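Local coordinates for 3,4-dihydroxy-2-butanone 4-phosphate synthase (Acinetobacter baumannii, PDB 6MNZ), which probably catalyses the conversion of D-ribulose 5-phosphate to formate and 3,4-dihydroxy-2-butanone 4-phosphate, a step in riboflavin biosynthesis, at residues E25-E30 / L138-H143; C148-L153 / A193-Y198; M18-D23 / L187-I192. All blocks are in the same frame, centred on the assembly; numbering follows the deposited sequence.

Contact 1 (E25-E30 / L138-H143); sequences EDRENE and LHRAGH. With SO4 (sulfate ion), chain C.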
loop_
_atom_site.group_PDB
_atom_site.type_symbol
_atom_site.label_atom_id
_atom_site.label_comp_id
_atom_site.label_asym_id
_atom_site.label_seq_id
_atom_site.Cartn_x
_atom_site.Cartn_y
_atom_site.Cartn_z
ATOM N N GLU A 25 1.720 18.979 16.321
ATOM C CA GLU A 25 0.477 19.697 16.565
ATOM C C GLU A 25 -0.574 19.373 15.512
ATOM O O GLU A 25 -1.769 19.552 15.769
ATOM C CB GLU A 25 0.754 21.204 16.598
ATOM C CG GLU A 25 -0.480 22.097 16.604
ATOM C CD GLU A 25 -0.152 23.539 16.264
ATOM O OE1 GLU A 25 -0.659 24.040 15.238
ATOM O OE2 GLU A 25 0.631 24.165 17.012
ATOM N N ASP A 26 -0.162 18.866 14.352
ATOM C CA ASP A 26 -1.089 18.566 13.272
ATOM C C ASP A 26 -1.343 17.073 13.084
ATOM O O ASP A 26 -1.862 16.686 12.031
ATOM C CB ASP A 26 -0.570 19.171 11.962
ATOM C CG ASP A 26 0.801 18.641 11.575
ATOM O OD1 ASP A 26 1.667 18.553 12.471
ATOM O OD2 ASP A 26 1.093 18.601 10.361
ATOM N N ARG A 27 -0.823 16.213 13.966
ATOM C CA ARG A 27 -1.104 14.788 13.821
ATOM C C ARG A 27 -2.213 14.256 14.722
ATOM O O ARG A 27 -3.376 14.226 14.306
ATOM C CB ARG A 27 0.177 13.988 14.084
ATOM C CG ARG A 27 0.033 12.491 13.881
ATOM C CD ARG A 27 1.302 11.755 14.286
ATOM N NE ARG A 27 1.117 10.307 14.308
ATOM C CZ ARG A 27 0.632 9.625 15.342
ATOM N NH1 ARG A 27 0.334 10.242 16.479
ATOM N NH2 ARG A 27 0.476 8.312 15.247
ATOM N N GLU A 28 -1.930 14.218 16.021
ATOM C CA GLU A 28 -2.938 14.019 17.053
ATOM C C GLU A 28 -3.049 15.216 17.973
ATOM O O GLU A 28 -4.151 15.564 18.402
ATOM C CB GLU A 28 -2.619 12.784 17.909
ATOM C CG GLU A 28 -2.750 11.437 17.213
ATOM C CD GLU A 28 -2.465 10.279 18.156
ATOM O OE1 GLU A 28 -2.653 9.113 17.751
ATOM O OE2 GLU A 28 -2.029 10.535 19.298
ATOM N N ASN A 29 -1.925 15.868 18.268
ATOM C CA ASN A 29 -1.914 17.087 19.069
ATOM C C ASN A 29 -2.371 16.789 20.497
ATOM O O ASN A 29 -3.220 17.482 21.058
ATOM C CB ASN A 29 -2.787 18.161 18.419
ATOM C CG ASN A 29 -2.530 19.537 18.982
ATOM O OD1 ASN A 29 -1.455 19.811 19.512
ATOM N ND2 ASN A 29 -3.560 20.369 18.980
ATOM N N GLU A 30 -1.760 15.772 21.097
ATOM C CA GLU A 30 -2.111 15.323 22.433
ATOM C C GLU A 30 -0.843 15.143 23.253
ATOM O O GLU A 30 0.218 14.803 22.724
ATOM C CB GLU A 30 -2.908 14.012 22.387
ATOM C CG GLU A 30 -4.291 14.153 21.765
ATOM C CD GLU A 30 -5.054 12.841 21.715
ATOM O OE1 GLU A 30 -4.432 11.776 21.913
ATOM O OE2 GLU A 30 -6.258 12.869 21.387
ATOM N N LEU A 138 11.560 6.617 13.972
ATOM C CA LEU A 138 12.186 6.984 12.706
ATOM C C LEU A 138 11.157 7.152 11.595
ATOM O O LEU A 138 11.440 7.822 10.595
ATOM C CB LEU A 138 13.215 5.933 12.298
ATOM C CG LEU A 138 14.440 5.795 13.199
ATOM C CD1 LEU A 138 15.260 4.592 12.758
ATOM C CD2 LEU A 138 15.276 7.065 13.180
ATOM N N HIS A 139 10.075 6.376 11.641
ATOM C CA HIS A 139 9.151 6.268 10.519
ATOM C C HIS A 139 7.739 6.699 10.872
ATOM O O HIS A 139 7.188 7.591 10.217
ATOM C CB HIS A 139 9.148 4.824 9.996
ATOM C CG HIS A 139 10.518 4.257 9.792
ATOM N ND1 HIS A 139 11.423 4.807 8.910
ATOM C CD2 HIS A 139 11.182 3.276 10.447
ATOM C CE1 HIS A 139 12.577 4.173 9.016
ATOM N NE2 HIS A 139 12.444 3.210 9.909
ATOM N N ARG A 140 7.150 6.127 11.920
ATOM C CA ARG A 140 5.900 6.620 12.481
ATOM C C ARG A 140 6.206 7.457 13.715
ATOM O O ARG A 140 6.718 6.933 14.711
ATOM C CB ARG A 140 4.959 5.469 12.835
ATOM C CG ARG A 140 3.519 5.907 13.027
ATOM C CD ARG A 140 2.667 4.804 13.637
ATOM N NE ARG A 140 2.306 5.098 15.021
ATOM C CZ ARG A 140 1.135 4.798 15.577
ATOM N NH1 ARG A 140 0.280 4.011 14.937
ATOM N NH2 ARG A 140 0.944 5.046 16.867
ATOM N N ALA A 141 5.770 8.712 13.696
ATOM C CA ALA A 141 5.978 9.626 14.818
ATOM C C ALA A 141 4.775 9.639 15.758
ATOM O O ALA A 141 4.249 10.692 16.114
ATOM C CB ALA A 141 6.274 11.024 14.291
ATOM N N GLY A 142 4.394 8.455 16.242
ATOM C CA GLY A 142 3.335 8.324 17.215
ATOM C C GLY A 142 3.857 8.167 18.632
ATOM O O GLY A 142 4.989 7.741 18.852
ATOM N N HIS A 143 2.954 8.363 19.597
ATOM C CA HIS A 143 3.299 8.111 20.992
ATOM C C HIS A 143 3.702 6.659 21.211
ATOM O O HIS A 143 4.444 6.358 22.153
ATOM C CB HIS A 143 2.120 8.465 21.901
ATOM C CG HIS A 143 1.634 9.872 21.745
ATOM N ND1 HIS A 143 0.644 10.217 20.851
ATOM C CD2 HIS A 143 1.896 10.988 22.466
ATOM C CE1 HIS A 143 0.374 11.505 20.974
ATOM N NE2 HIS A 143 1.072 11.980 21.989
HETATM S S SO4 C . -0.136 6.932 18.752
HETATM O O1 SO4 C . 1.113 6.179 18.668
HETATM O O2 SO4 C . 0.163 8.355 18.864
HETATM O O3 SO4 C . -0.877 6.495 19.929
HETATM O O4 SO4 C . -0.948 6.712 17.559
#

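Contact 2 (C148-L153 / A193-Y198); sequences CDLARL and ADLIHY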
loop_
_atom_site.group_PDB
_atom_site.type_symbol
_atom_site.label_atom_id
_atom_site.label_comp_id
_atom_site.label_asym_id
_atom_site.label_seq_id
_atom_site.Cartn_x
_atom_site.Cartn_y
_atom_site.Cartn_z
ATOM N N CYS A 148 8.279 3.493 23.288
ATOM C CA CYS A 148 9.267 2.425 23.199
ATOM C C CYS A 148 10.673 2.995 23.060
ATOM O O CYS A 148 11.585 2.617 23.803
ATOM C CB CYS A 148 8.939 1.506 22.021
ATOM S SG CYS A 148 7.455 0.502 22.252
ATOM N N ASP A 149 10.890 3.838 22.048
ATOM C CA ASP A 149 12.229 4.355 21.795
ATOM C C ASP A 149 12.763 5.131 22.991
ATOM O O ASP A 149 13.931 4.967 23.364
ATOM C CB ASP A 149 12.223 5.241 20.550
ATOM C CG ASP A 149 11.975 4.457 19.279
ATOM O OD1 ASP A 149 12.224 3.233 19.275
ATOM O OD2 ASP A 149 11.518 5.062 18.289
ATOM N N LEU A 150 11.885 5.836 23.705
ATOM C CA LEU A 150 12.307 6.539 24.912
ATOM C C LEU A 150 12.773 5.556 25.977
ATOM O O LEU A 150 13.859 5.710 26.550
ATOM C CB LEU A 150 11.163 7.405 25.438
ATOM C CG LEU A 150 11.582 8.626 26.257
ATOM C CD1 LEU A 150 12.333 9.627 25.389
ATOM C CD2 LEU A 150 10.367 9.276 26.901
ATOM N N ALA A 151 11.977 4.517 26.236
ATOM C CA ALA A 151 12.381 3.507 27.207
ATOM C C ALA A 151 13.667 2.816 26.773
ATOM O O ALA A 151 14.508 2.467 27.609
ATOM C CB ALA A 151 11.263 2.485 27.396
ATOM N N ARG A 152 13.831 2.602 25.466
ATOM C CA ARG A 152 15.063 2.004 24.964
ATOM C C ARG A 152 16.270 2.874 25.288
ATOM O O ARG A 152 17.295 2.371 25.761
ATOM C CB ARG A 152 14.949 1.780 23.457
ATOM C CG ARG A 152 16.244 1.360 22.786
ATOM C CD ARG A 152 16.033 1.120 21.299
ATOM N NE ARG A 152 15.240 -0.081 21.050
ATOM C CZ ARG A 152 13.966 -0.083 20.668
ATOM N NH1 ARG A 152 13.274 1.050 20.595
ATOM N NH2 ARG A 152 13.362 -1.235 20.408
ATOM N N LEU A 153 16.119 4.195 25.177
ATOM C CA LEU A 153 17.248 5.090 25.392
ATOM C C LEU A 153 17.669 5.146 26.853
ATOM O O LEU A 153 18.838 5.423 27.140
ATOM C CB LEU A 153 16.907 6.495 24.899
ATOM C CG LEU A 153 16.864 6.682 23.382
ATOM C CD1 LEU A 153 16.276 8.041 23.035
ATOM C CD2 LEU A 153 18.251 6.524 22.779
ATOM N N ALA A 193 8.909 14.988 17.856
ATOM C CA ALA A 193 9.844 15.523 16.870
ATOM C C ALA A 193 11.200 15.823 17.498
ATOM O O ALA A 193 12.244 15.563 16.889
ATOM C CB ALA A 193 9.266 16.780 16.220
ATOM N N ASP A 194 11.207 16.361 18.720
ATOM C CA ASP A 194 12.470 16.569 19.418
ATOM C C ASP A 194 13.186 15.251 19.679
ATOM O O ASP A 194 14.420 15.217 19.747
ATOM C CB ASP A 194 12.231 17.308 20.736
ATOM C CG ASP A 194 12.033 18.799 20.540
ATOM O OD1 ASP A 194 11.576 19.200 19.449
ATOM O OD2 ASP A 194 12.275 19.564 21.498
ATOM N N LEU A 195 12.436 14.158 19.827
ATOM C CA LEU A 195 13.054 12.843 19.945
ATOM C C LEU A 195 13.526 12.318 18.594
ATOM O O LEU A 195 14.562 11.649 18.517
ATOM C CB LEU A 195 12.075 11.858 20.585
ATOM C CG LEU A 195 12.667 10.504 20.981
ATOM C CD1 LEU A 195 13.743 10.668 22.046
ATOM C CD2 LEU A 195 11.569 9.565 21.466
ATOM N N ILE A 196 12.747 12.548 17.531
ATOM C CA ILE A 196 13.221 12.247 16.182
ATOM C C ILE A 196 14.607 12.842 15.974
ATOM O O ILE A 196 15.555 12.151 15.581
ATOM C CB ILE A 196 12.232 12.772 15.127
ATOM C CG1 ILE A 196 10.942 11.957 15.157
ATOM C CG2 ILE A 196 12.856 12.703 13.739
ATOM C CD1 ILE A 196 9.813 12.546 14.356
ATOM N N HIS A 197 14.727 14.152 16.189
ATOM C CA HIS A 197 15.976 14.839 15.889
ATOM C C HIS A 197 17.108 14.353 16.781
ATOM O O HIS A 197 18.235 14.177 16.306
ATOM C CB HIS A 197 15.784 16.346 16.046
ATOM C CG HIS A 197 16.980 17.152 15.651
ATOM N ND1 HIS A 197 17.471 17.175 14.363
ATOM C CD2 HIS A 197 17.774 17.978 16.371
ATOM C CE1 HIS A 197 18.536 17.955 14.315
ATOM N NE2 HIS A 197 18.719 18.483 15.512
ATOM N N TYR A 198 16.804 13.994 18.028
ATOM C CA TYR A 198 17.827 13.429 18.900
ATOM C C TYR A 198 18.380 12.134 18.318
ATOM O O TYR A 198 19.598 11.965 18.192
ATOM C CB TYR A 198 17.254 13.192 20.297
ATOM C CG TYR A 198 18.260 12.635 21.274
ATOM C CD1 TYR A 198 18.998 13.476 22.095
ATOM C CD2 TYR A 198 18.430 11.266 21.420
ATOM C CE1 TYR A 198 19.956 12.975 22.950
ATOM C CE2 TYR A 198 19.382 10.754 22.276
ATOM C CZ TYR A 198 20.152 11.614 23.028
ATOM O OH TYR A 198 21.121 11.115 23.866
#

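Contact 3 (M18-D23 / L187-I192); sequences MVILMD and LKIGTI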
loop_
_atom_site.group_PDB
_atom_site.type_symbol
_atom_site.label_atom_id
_atom_site.label_comp_id
_atom_site.label_asym_id
_atom_site.label_seq_id
_atom_site.Cartn_x
_atom_site.Cartn_y
_atom_site.Cartn_z
ATOM N N MET A 18 7.448 9.658 35.431
ATOM C CA MET A 18 6.698 9.885 34.206
ATOM C C MET A 18 7.271 11.067 33.433
ATOM O O MET A 18 7.981 11.918 33.975
ATOM C CB MET A 18 5.222 10.137 34.516
ATOM C CG MET A 18 4.562 9.037 35.324
ATOM S SD MET A 18 2.774 9.233 35.421
ATOM C CE MET A 18 2.336 7.800 36.401
ATOM N N VAL A 19 6.917 11.128 32.150
ATOM C CA VAL A 19 7.241 12.264 31.299
ATOM C C VAL A 19 6.101 12.437 30.310
ATOM O O VAL A 19 5.405 11.477 29.972
ATOM C CB VAL A 19 8.591 12.079 30.565
ATOM C CG1 VAL A 19 9.739 11.988 31.564
ATOM C CG2 VAL A 19 8.550 10.847 29.674
ATOM N N ILE A 20 5.821 13.687 29.960
ATOM C CA ILE A 20 4.774 14.004 28.996
ATOM C C ILE A 20 5.406 14.126 27.618
ATOM O O ILE A 20 6.463 14.748 27.459
ATOM C CB ILE A 20 4.041 15.299 29.384
ATOM C CG1 ILE A 20 3.339 15.130 30.730
ATOM C CG2 ILE A 20 3.033 15.678 28.311
ATOM C CD1 ILE A 20 2.854 16.427 31.330
ATOM N N LEU A 21 4.795 13.473 26.633
ATOM C CA LEU A 21 5.269 13.499 25.255
ATOM C C LEU A 21 4.140 13.993 24.364
ATOM O O LEU A 21 3.061 13.390 24.329
ATOM C CB LEU A 21 5.743 12.115 24.806
ATOM C CG LEU A 21 7.250 11.858 24.897
ATOM C CD1 LEU A 21 7.558 10.399 24.592
ATOM C CD2 LEU A 21 8.027 12.771 23.958
ATOM N N MET A 22 4.414 15.040 23.596
ATOM C CA MET A 22 3.484 15.540 22.598
ATOM C C MET A 22 3.920 15.069 21.218
ATOM O O MET A 22 5.111 15.085 20.892
ATOM C CB MET A 22 3.419 17.067 22.623
ATOM C CG MET A 22 2.934 17.644 23.936
ATOM S SD MET A 22 2.812 19.445 23.898
ATOM C CE MET A 22 4.456 19.905 24.434
ATOM N N ASP A 23 2.941 14.739 20.383
ATOM C CA ASP A 23 3.192 14.537 18.968
ATOM C C ASP A 23 2.960 15.841 18.211
ATOM O O ASP A 23 2.654 16.884 18.792
ATOM C CB ASP A 23 2.302 13.420 18.430
ATOM C CG ASP A 23 0.843 13.825 18.353
ATOM O OD1 ASP A 23 0.429 14.692 19.156
ATOM O OD2 ASP A 23 0.204 13.489 17.335
ATOM N N LEU A 187 6.711 17.187 36.413
ATOM C CA LEU A 187 7.117 16.308 35.327
ATOM C C LEU A 187 7.714 17.127 34.190
ATOM O O LEU A 187 7.246 18.228 33.889
ATOM C CB LEU A 187 5.932 15.493 34.809
ATOM C CG LEU A 187 5.150 14.715 35.868
ATOM C CD1 LEU A 187 3.912 14.083 35.253
ATOM C CD2 LEU A 187 6.031 13.661 36.523
ATOM N N LYS A 188 8.683 16.540 33.499
ATOM C CA LYS A 188 9.195 17.151 32.282
ATOM C C LYS A 188 8.354 16.726 31.082
ATOM O O LYS A 188 7.709 15.674 31.081
ATOM C CB LYS A 188 10.656 16.766 32.045
ATOM C CG LYS A 188 11.645 17.406 33.006
ATOM C CD LYS A 188 11.922 16.496 34.190
ATOM C CE LYS A 188 13.168 16.919 34.948
ATOM N NZ LYS A 188 13.282 16.200 36.248
ATOM N N ILE A 189 8.445 17.523 30.020
ATOM C CA ILE A 189 7.567 17.407 28.865
ATOM C C ILE A 189 8.426 17.449 27.610
ATOM O O ILE A 189 9.562 17.928 27.634
ATOM C CB ILE A 189 6.502 18.527 28.852
ATOM C CG1 ILE A 189 5.513 18.319 27.705
ATOM C CG2 ILE A 189 7.164 19.898 28.754
ATOM C CD1 ILE A 189 4.157 18.932 27.967
ATOM N N GLY A 190 7.922 16.846 26.536
ATOM C CA GLY A 190 8.754 16.578 25.379
ATOM C C GLY A 190 7.947 16.527 24.101
ATOM O O GLY A 190 6.787 16.105 24.089
ATOM N N THR A 191 8.658 16.757 23.000
ATOM C CA THR A 191 8.116 16.646 21.652
ATOM C C THR A 191 8.666 15.393 20.986
ATOM O O THR A 191 9.880 15.164 20.997
ATOM C CB THR A 191 8.471 17.880 20.821
ATOM O OG1 THR A 191 8.006 19.059 21.489
ATOM C CG2 THR A 191 7.840 17.796 19.443
ATOM N N ILE A 192 7.784 14.614 20.355
ATOM C CA ILE A 192 8.241 13.437 19.621
ATOM C C ILE A 192 9.182 13.846 18.494
ATOM O O ILE A 192 10.214 13.203 18.267
ATOM C CB ILE A 192 7.039 12.639 19.080
ATOM C CG1 ILE A 192 6.230 12.032 20.227
ATOM C CG2 ILE A 192 7.508 11.538 18.134
ATOM C CD1 ILE A 192 4.919 11.408 19.786
HETATM O O HOH W 1 9.423 14.242 34.507
#

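Contact 1 (E25-E30 / L138-H143)
Arg27 and His143 meet around a bound sulfate in the active-site pocket predicted for the DHBP synthase fold, where two loops supply probable ligands for ribulose 5-phosphate and divalent metal. Sulfate O2 takes three N-H groups: Arg27 NH1 lies 3.0 Å from it, the backbone N of His143 2.9 Å, and His143 ND1 2.8 Å. A further bond, almost straight at 172°, joins Arg27 NH2 to sulfate O4 over 3.2 Å, with the oxygen at the guanidinium edge and in its plane. Arg27 spans the gap because its chain is extended and CG stands anti to the backbone N (chi1 -177°). One face of this guanidinium is laid against the inverse gamma turn centred on Ala141, with Gly142 CA 3.3 Å above its plane and Ala141 O over the same face. Arg140 presents a face of its own guanidinium to Arg27 NH2 while its end also reaches the sulfate; that last approach is modelled implausibly close, so its details are doubtful. Arg140 NE is salt-bridged to Glu145.

Glu28 completes the inner layer: OE1 forms a salt bridge with Arg27 NH1 at 3.4 Å, and OE2 lies beside the ring of His143. Gly142 is the N-cap residue of helix 143-153, which places the anion at a helix N-terminus, where Thr144 N also binds it and the helix dipole would be expected to favour negative charge. Farther out, Asp23 accepts bonds from Glu28 N and Glu30 N, which fixes the 25-30 loop. The far side of the imidazole is held by the other loop: His143 NE2 donates to Glu30 O at 3.0 Å, the oxygen lying in the ring plane while the nitrogen stands above the carbonyl plane, 52° out of it.

Contact 2 (C148-L153 / A193-Y198)
Tyr198 offers its ring to Leu153 at one corner, CE2, which Leu153 CD1 approaches to 4.2 Å as the two side chains run past each other in opposite directions. The Tyr198 side chain also touches Val6 and Glu7 of helix 6-15, so it lies where three helices meet. A second flat group, the carboxylate of Asp149, is engaged through both oxygens. OD1 receives Arg152 NH1 in a salt bridge of 2.8 Å within the same helix, whereas OD2 takes the backbone N of Val137 and a salt bridge from Arg199, a residue of helix 192-202 just beyond the 193-198 segment. Asp149 thus adds a polar tie between the two helices beside the apolar contact, and its CB comes to 4.5 Å from Leu195 CD2.

Leu195 carries most of the apolar contact. Its CG is anti to the backbone N (chi1 -170°), directing both methyls across the gap. CD1 touches two leucines one turn apart, 3.8 Å from Leu150 CD1 and 3.8 Å from Leu153 CD1, while Leu195 CD2 lies 4.0 Å from Leu150 CD1. These methyl-to-methyl meetings, and a buried area of only 177 Å², agree with the wide spacing of the backbones: the segment axes pass 11.5 Å apart and are inclined by 49°. The helices therefore meet through the ends of leucine side chains; the nearest CA atoms, of Leu150 and Leu195, are 8.1 Å apart.

Leu150 also packs on Val19 and Leu21 of strand 19-22 and on Ile13 of helix 6-15, while Leu153 touches Val10. Helices 143-153, 192-202 and 6-15 thereby pack together beside the sheet face that carries Val19 and Leu21, consistent with the layered alpha/beta architecture of the DHBP synthase domain.

Contact 3 (M18-D23 / L187-I192)
Met22 N donates to Gly190 O at 2.6 Å, and Ile192 N to Met22 O at 2.8 Å; with Ile20 N to Lys188 O at 3.0 Å these bonds define a parallel pairing of strands 19-22 and 188-191. Gly190 N to Ile20 O is weak, bent to 117° at the hydrogen. A water accepts from Lys188 N and lies within bonding distance of Met18 O, carrying the connection past the paired region.

Ile20 pairs with Ile189 and Met22 with Thr191, all four side chains on one face of the sheet. Ile189 holds CG1 anti to its N (chi1 -175°), which turns CD1 toward the neighbouring strand and brings it 3.5 Å from Ile20 CG2. Met22 is extended as far as SD and then bends at chi3 (-89°), setting CE 3.7 Å from the same Ile189 CD1. Helix 175-184 covers this cluster through Phe181, Ala182 and Leu178.

On the opposite face Leu21 pairs with Gly190, and Leu21 CD2 rests 3.6 Å from Gly190 O, over backbone left bare by the glycine. Beyond the strand, where helix 192-202 begins, Ile192 CD1 lies 3.6 Å from Asp23 CB.

Within the chain 188-191 is an outermost strand of the six-stranded sheet. Its attachment to 19-22 is held by backbone hydrogen bonds, with apolar side chains packing on the face of Ile20, Met22 and Ile189. The carboxylate of Asp23, just past the last bond, instead takes Glu28 N and Glu30 N of the adjoining loop.

All three contacts belong to the DHBP synthase domain, their centres 11 to 12 Å apart. Along the chain, segments 18-23 and 187-192 of contact 3 bracket both halves of contact 1, which is complete before contact 2 opens at 148-153; contacts 2 and 3 alternate, since helix 192-202 follows strand 188-191 directly. Helix 143-153 starts in contact 1 and ends in contact 2, and strand 19-22 leads straight into the loop of contact 1. Ala141 CB also packs 3.9 Å from Ile196 CD1, bringing contact 1 against helix 192-202. The predicted active-site loops thus lie at the end of strand 19-22 and at the start of helix 143-153, next to the helix pair of contact 2.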